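Local coordinates for putative lipoprotein YerB (Bacillus subtilis, PDB 2PSB) that is a putative membrane-anchored lipoprotein that interacts with PcrA, although its biochemical role remains unknown, at residues A[23-26]-A[27-31]; A[271-275]-A[276-280]. All blocks are in the same frame, centred on the assembly; numbering follows the deposited sequence.

Contact 1 of 2, residues A[23-26]-A[27-31]; sequences TEQK and VTERR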
loop_
_atom_site.group_PDB
_atom_site.type_symbol
_atom_site.label_atom_id
_atom_site.label_comp_id
_atom_site.label_asym_id
_atom_site.label_seq_id
_atom_site.Cartn_x
_atom_site.Cartn_y
_atom_site.Cartn_z
ATOM N N THR A 23 -17.213 -7.102 10.820
ATOM C CA THR A 23 -16.192 -7.772 11.621
ATOM C C THR A 23 -16.581 -7.825 13.091
ATOM O O THR A 23 -17.643 -7.351 13.485
ATOM C CB THR A 23 -14.820 -7.065 11.535
ATOM O OG1 THR A 23 -14.983 -5.672 11.829
ATOM C CG2 THR A 23 -14.208 -7.242 10.156
ATOM N N GLU A 24 -15.692 -8.392 13.897
ATOM C CA GLU A 24 -15.915 -8.526 15.322
ATOM C C GLU A 24 -15.553 -7.254 16.081
ATOM O O GLU A 24 -14.745 -6.449 15.621
ATOM C CB GLU A 24 -15.119 -9.717 15.835
ATOM C CG GLU A 24 -15.492 -11.007 15.118
ATOM C CD GLU A 24 -14.423 -12.074 15.230
ATOM O OE1 GLU A 24 -13.291 -11.823 14.768
ATOM O OE2 GLU A 24 -14.717 -13.161 15.771
ATOM N N GLN A 25 -16.164 -7.084 17.248
ATOM C CA GLN A 25 -15.953 -5.907 18.086
ATOM C C GLN A 25 -14.486 -5.570 18.358
ATOM O O GLN A 25 -14.086 -4.408 18.281
ATOM C CB GLN A 25 -16.682 -6.092 19.419
ATOM C CG GLN A 25 -17.348 -4.835 19.964
ATOM C CD GLN A 25 -16.402 -3.651 20.037
ATOM O OE1 GLN A 25 -15.266 -3.775 20.501
ATOM N NE2 GLN A 25 -16.872 -2.490 19.590
ATOM N N LYS A 26 -13.686 -6.585 18.672
ATOM C CA LYS A 26 -12.277 -6.369 18.990
ATOM C C LYS A 26 -11.440 -5.727 17.880
ATOM O O LYS A 26 -10.521 -4.963 18.166
ATOM C CB LYS A 26 -11.622 -7.687 19.442
ATOM C CG LYS A 26 -11.177 -8.612 18.324
ATOM C CD LYS A 26 -12.349 -9.183 17.558
ATOM C CE LYS A 26 -11.855 -10.030 16.402
ATOM N NZ LYS A 26 -11.036 -9.221 15.457
ATOM N N VAL A 27 -11.751 -6.031 16.624
ATOM C CA VAL A 27 -10.995 -5.464 15.515
ATOM C C VAL A 27 -11.237 -3.966 15.440
ATOM O O VAL A 27 -10.376 -3.206 15.009
ATOM C CB VAL A 27 -11.394 -6.100 14.166
ATOM C CG1 VAL A 27 -12.799 -5.695 13.797
ATOM C CG2 VAL A 27 -10.420 -5.680 13.084
ATOM N N THR A 28 -12.421 -3.554 15.879
ATOM C CA THR A 28 -12.825 -2.152 15.888
ATOM C C THR A 28 -11.825 -1.253 16.602
ATOM O O THR A 28 -11.795 -0.041 16.378
ATOM C CB THR A 28 -14.216 -2.005 16.556
ATOM O OG1 THR A 28 -15.228 -2.414 15.626
ATOM C CG2 THR A 28 -14.468 -0.576 17.003
ATOM N N GLU A 29 -11.004 -1.838 17.463
ATOM C CA GLU A 29 -10.024 -1.048 18.184
ATOM C C GLU A 29 -8.591 -1.374 17.810
ATOM O O GLU A 29 -7.662 -0.777 18.338
ATOM C CB GLU A 29 -10.228 -1.220 19.682
ATOM C CG GLU A 29 -11.474 -0.530 20.189
ATOM C CD GLU A 29 -11.869 -1.007 21.570
ATOM O OE1 GLU A 29 -12.449 -2.110 21.677
ATOM O OE2 GLU A 29 -11.585 -0.283 22.547
ATOM N N ARG A 30 -8.408 -2.318 16.892
ATOM C CA ARG A 30 -7.067 -2.690 16.472
ATOM C C ARG A 30 -6.437 -1.584 15.628
ATOM O O ARG A 30 -6.921 -1.256 14.543
ATOM C CB ARG A 30 -7.092 -3.995 15.686
ATOM C CG ARG A 30 -5.715 -4.574 15.459
ATOM C CD ARG A 30 -5.806 -6.057 15.144
ATOM N NE ARG A 30 -6.665 -6.291 13.995
ATOM C CZ ARG A 30 -7.121 -7.484 13.641
ATOM N NH1 ARG A 30 -6.797 -8.560 14.354
ATOM N NH2 ARG A 30 -7.911 -7.601 12.582
ATOM N N ARG A 31 -5.365 -1.001 16.148
ATOM C CA ARG A 31 -4.661 0.069 15.459
ATOM C C ARG A 31 -4.069 -0.411 14.136
ATOM O O ARG A 31 -3.521 -1.507 14.052
ATOM C CB ARG A 31 -3.540 0.604 16.346
ATOM C CG ARG A 31 -2.835 1.795 15.770
ATOM C CD ARG A 31 -1.831 2.348 16.737
ATOM N NE ARG A 31 -1.168 3.532 16.200
ATOM C CZ ARG A 31 -0.161 4.153 16.794
ATOM N NH1 ARG A 31 0.298 3.697 17.947
ATOM N NH2 ARG A 31 0.383 5.227 16.238
#
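The Gln25 amide and the Glu29 carboxylate cross obliquely on one flank of a short 3-10 turn, their planes 71° apart. Their nearest atoms are OE1 of Gln25 and OE1 of Glu29, at 3.5 Å; neither can donate, so this approach is no bond. The other end of the amide meets Thr28, whose CG2 is 4.0 Å from NE2 of Gln25. Chi1 of -77° sets Thr28 OG1 beside the backbone N and CG2 anti to it, where the methyl meets that NE2. A glycine at Thr28, lacking the methyl and CB, would probably leave the Gln25 amide less restrained on that side and open a gap against Leu14. Glu29 N gives a fairly straight bond (162°) to Lys26 O at 3.2 Å, arriving from above the carbonyl plane, and Arg30 N reaches Val27 O at 2.9 Å. Buried Val27 packs CG1 tightly against Thr23 CB (3.3 Å), and Thr23 OG1 is buried there without a partner in the model. Lys26 NZ stands 4.4 Å from Arg30 NH1, but has a long, less certain salt bridge to Glu24; Arg30 NH2 is bound to Gln72 O. The Gln25-Glu29 and Lys26-Arg30 approaches thus probably add little attraction, and the turn appears to depend on its i to i+3 backbone bonds.

Contact 2 of 2, residues A[271-275]-A[276-280]; sequences KQVNG and RIVPV
Val273 and Arg276 face each other across the end of a beta hairpin, where a type I' turn joins strand 264-273 to strand 276-281. Asn274 and Gly275 fill the two turn positions, both with positive phi, which suits asparagine and glycine better than most residues. Val273 N donates to Arg276 O at 2.8 Å in the carbonyl plane; the return bond, Arg276 N to Val273 O, is longer at 3.2 Å, its donor well above that plane.

The side chain of Arg276 leaves the turn and runs across to another part of the molecule. Its CB packs 3.6 Å from Val273 O. Chi1 of -58° puts CG beside the backbone N, and hence 3.6 Å from Gly275 C. Beyond CG the chain is extended, so the guanidinium is carried clear of the hairpin: NE binds Gly95 O, NH2 binds Asn166 O, NH1 is bonded as well, and the side chain also touches Phe96 and Leu168. An arginine suits this place because its extended chain and several N-H groups can meet carbonyls well away from the turn.

On the face shared with Arg276, Val273 CG2 packs 3.5 Å from Val278 CG2, and Trp285 touches both valines as well as Val280. The opposite face carries Gln272 and Ile277, the latter packed on Phe232 and Val234 of strand 230-240. Gln272 CA adds a CA-H...O contact of 3.1 Å to Arg276 O. Farther from the turn, Lys271 and Val278 form a hydrogen-bonded antiparallel pair, in which Val278 N lies 2.7 Å from Lys271 O, the C=O...N angle being 173°.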
loop_
_atom_site.group_PDB
_atom_site.type_symbol
_atom_site.label_atom_id
_atom_site.label_comp_id
_atom_site.label_asym_id
_atom_site.label_seq_id
_atom_site.Cartn_x
_atom_site.Cartn_y
_atom_site.Cartn_z
ATOM N N LYS A 271 -8.200 14.801 -3.792
ATOM C CA LYS A 271 -7.734 15.834 -2.886
ATOM C C LYS A 271 -7.246 15.093 -1.655
ATOM O O LYS A 271 -7.593 13.923 -1.444
ATOM C CB LYS A 271 -8.875 16.761 -2.457
ATOM C CG LYS A 271 -9.391 17.750 -3.497
ATOM C CD LYS A 271 -10.549 18.561 -2.896
ATOM C CE LYS A 271 -11.278 19.425 -3.934
ATOM N NZ LYS A 271 -10.462 20.560 -4.446
ATOM N N GLN A 272 -6.432 15.767 -0.849
ATOM C CA GLN A 272 -5.963 15.162 0.374
ATOM C C GLN A 272 -6.899 15.676 1.445
ATOM O O GLN A 272 -7.134 16.875 1.538
ATOM C CB GLN A 272 -4.541 15.592 0.707
ATOM C CG GLN A 272 -3.941 14.779 1.847
ATOM C CD GLN A 272 -2.611 15.325 2.330
ATOM O OE1 GLN A 272 -2.559 16.170 3.223
ATOM N NE2 GLN A 272 -1.529 14.851 1.731
ATOM N N VAL A 273 -7.456 14.765 2.231
ATOM C CA VAL A 273 -8.351 15.127 3.318
ATOM C C VAL A 273 -7.872 14.375 4.549
ATOM O O VAL A 273 -7.971 13.152 4.626
ATOM C CB VAL A 273 -9.801 14.734 3.005
ATOM C CG1 VAL A 273 -10.718 15.257 4.089
ATOM C CG2 VAL A 273 -10.211 15.287 1.655
ATOM N N ASN A 274 -7.312 15.119 5.492
ATOM C CA ASN A 274 -6.785 14.546 6.719
ATOM C C ASN A 274 -5.782 13.420 6.484
ATOM O O ASN A 274 -5.929 12.333 7.036
ATOM C CB ASN A 274 -7.930 14.048 7.598
ATOM C CG ASN A 274 -8.851 15.170 8.027
ATOM O OD1 ASN A 274 -8.393 16.242 8.427
ATOM N ND2 ASN A 274 -10.158 14.926 7.959
ATOM N N GLY A 275 -4.775 13.694 5.654
ATOM C CA GLY A 275 -3.736 12.721 5.358
ATOM C C GLY A 275 -4.114 11.585 4.430
ATOM O O GLY A 275 -3.344 10.639 4.251
ATOM N N ARG A 276 -5.298 11.651 3.837
ATOM C CA ARG A 276 -5.724 10.588 2.939
ATOM C C ARG A 276 -5.983 11.140 1.545
ATOM O O ARG A 276 -6.390 12.289 1.390
ATOM C CB ARG A 276 -6.992 9.916 3.471
ATOM C CG ARG A 276 -6.846 9.326 4.874
ATOM C CD ARG A 276 -8.172 8.746 5.383
ATOM N NE ARG A 276 -8.057 8.256 6.760
ATOM C CZ ARG A 276 -9.028 7.656 7.435
ATOM N NH1 ARG A 276 -10.217 7.458 6.878
ATOM N NH2 ARG A 276 -8.804 7.244 8.670
ATOM N N ILE A 277 -5.729 10.313 0.537
ATOM C CA ILE A 277 -5.954 10.686 -0.849
ATOM C C ILE A 277 -7.398 10.310 -1.144
ATOM O O ILE A 277 -7.751 9.139 -1.225
ATOM C CB ILE A 277 -4.974 9.936 -1.771
ATOM C CG1 ILE A 277 -3.544 10.314 -1.372
ATOM C CG2 ILE A 277 -5.251 10.269 -3.227
ATOM C CD1 ILE A 277 -2.467 9.485 -2.042
ATOM N N VAL A 278 -8.238 11.324 -1.283
ATOM C CA VAL A 278 -9.651 11.092 -1.523
ATOM C C VAL A 278 -10.086 11.351 -2.951
ATOM O O VAL A 278 -9.888 12.439 -3.470
ATOM C CB VAL A 278 -10.507 11.986 -0.597
ATOM C CG1 VAL A 278 -11.970 11.595 -0.694
ATOM C CG2 VAL A 278 -10.001 11.892 0.827
ATOM N N PRO A 279 -10.691 10.344 -3.607
ATOM C CA PRO A 279 -11.154 10.528 -4.988
ATOM C C PRO A 279 -12.405 11.414 -4.930
ATOM O O PRO A 279 -13.329 11.139 -4.163
ATOM C CB PRO A 279 -11.468 9.104 -5.441
ATOM C CG PRO A 279 -11.932 8.442 -4.143
ATOM C CD PRO A 279 -10.955 8.973 -3.127
ATOM N N VAL A 280 -12.428 12.489 -5.708
ATOM C CA VAL A 280 -13.578 13.383 -5.688
ATOM C C VAL A 280 -13.991 13.760 -7.099
ATOM O O VAL A 280 -13.150 14.056 -7.940
ATOM C CB VAL A 280 -13.281 14.676 -4.899
ATOM C CG1 VAL A 280 -12.935 14.334 -3.447
ATOM C CG2 VAL A 280 -12.139 15.427 -5.547
#

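Overall arrangement
Contact 1 lies in the N-terminal DUF3048 region of the protein and contact 2 in the C-terminal one; their centres lie 24 Å apart and their nearest atoms about 11 Å, without touching. They are nevertheless tied to neighbouring parts of the chain. Arg31, at the end of contact 1, binds the carbonyls of Asp97 and Lys160 and forms a salt bridge with Asp119, while Arg276 of contact 2 binds the carbonyls of Gly95 and Asn166. Two arginines thus attach an irregular loop and a hairpin turn to backbone around 95-97 and 160-166. Both are surface features, centred about 20 Å and 15 Å from the centre of the chain, and no ligand or active site is known to connect them.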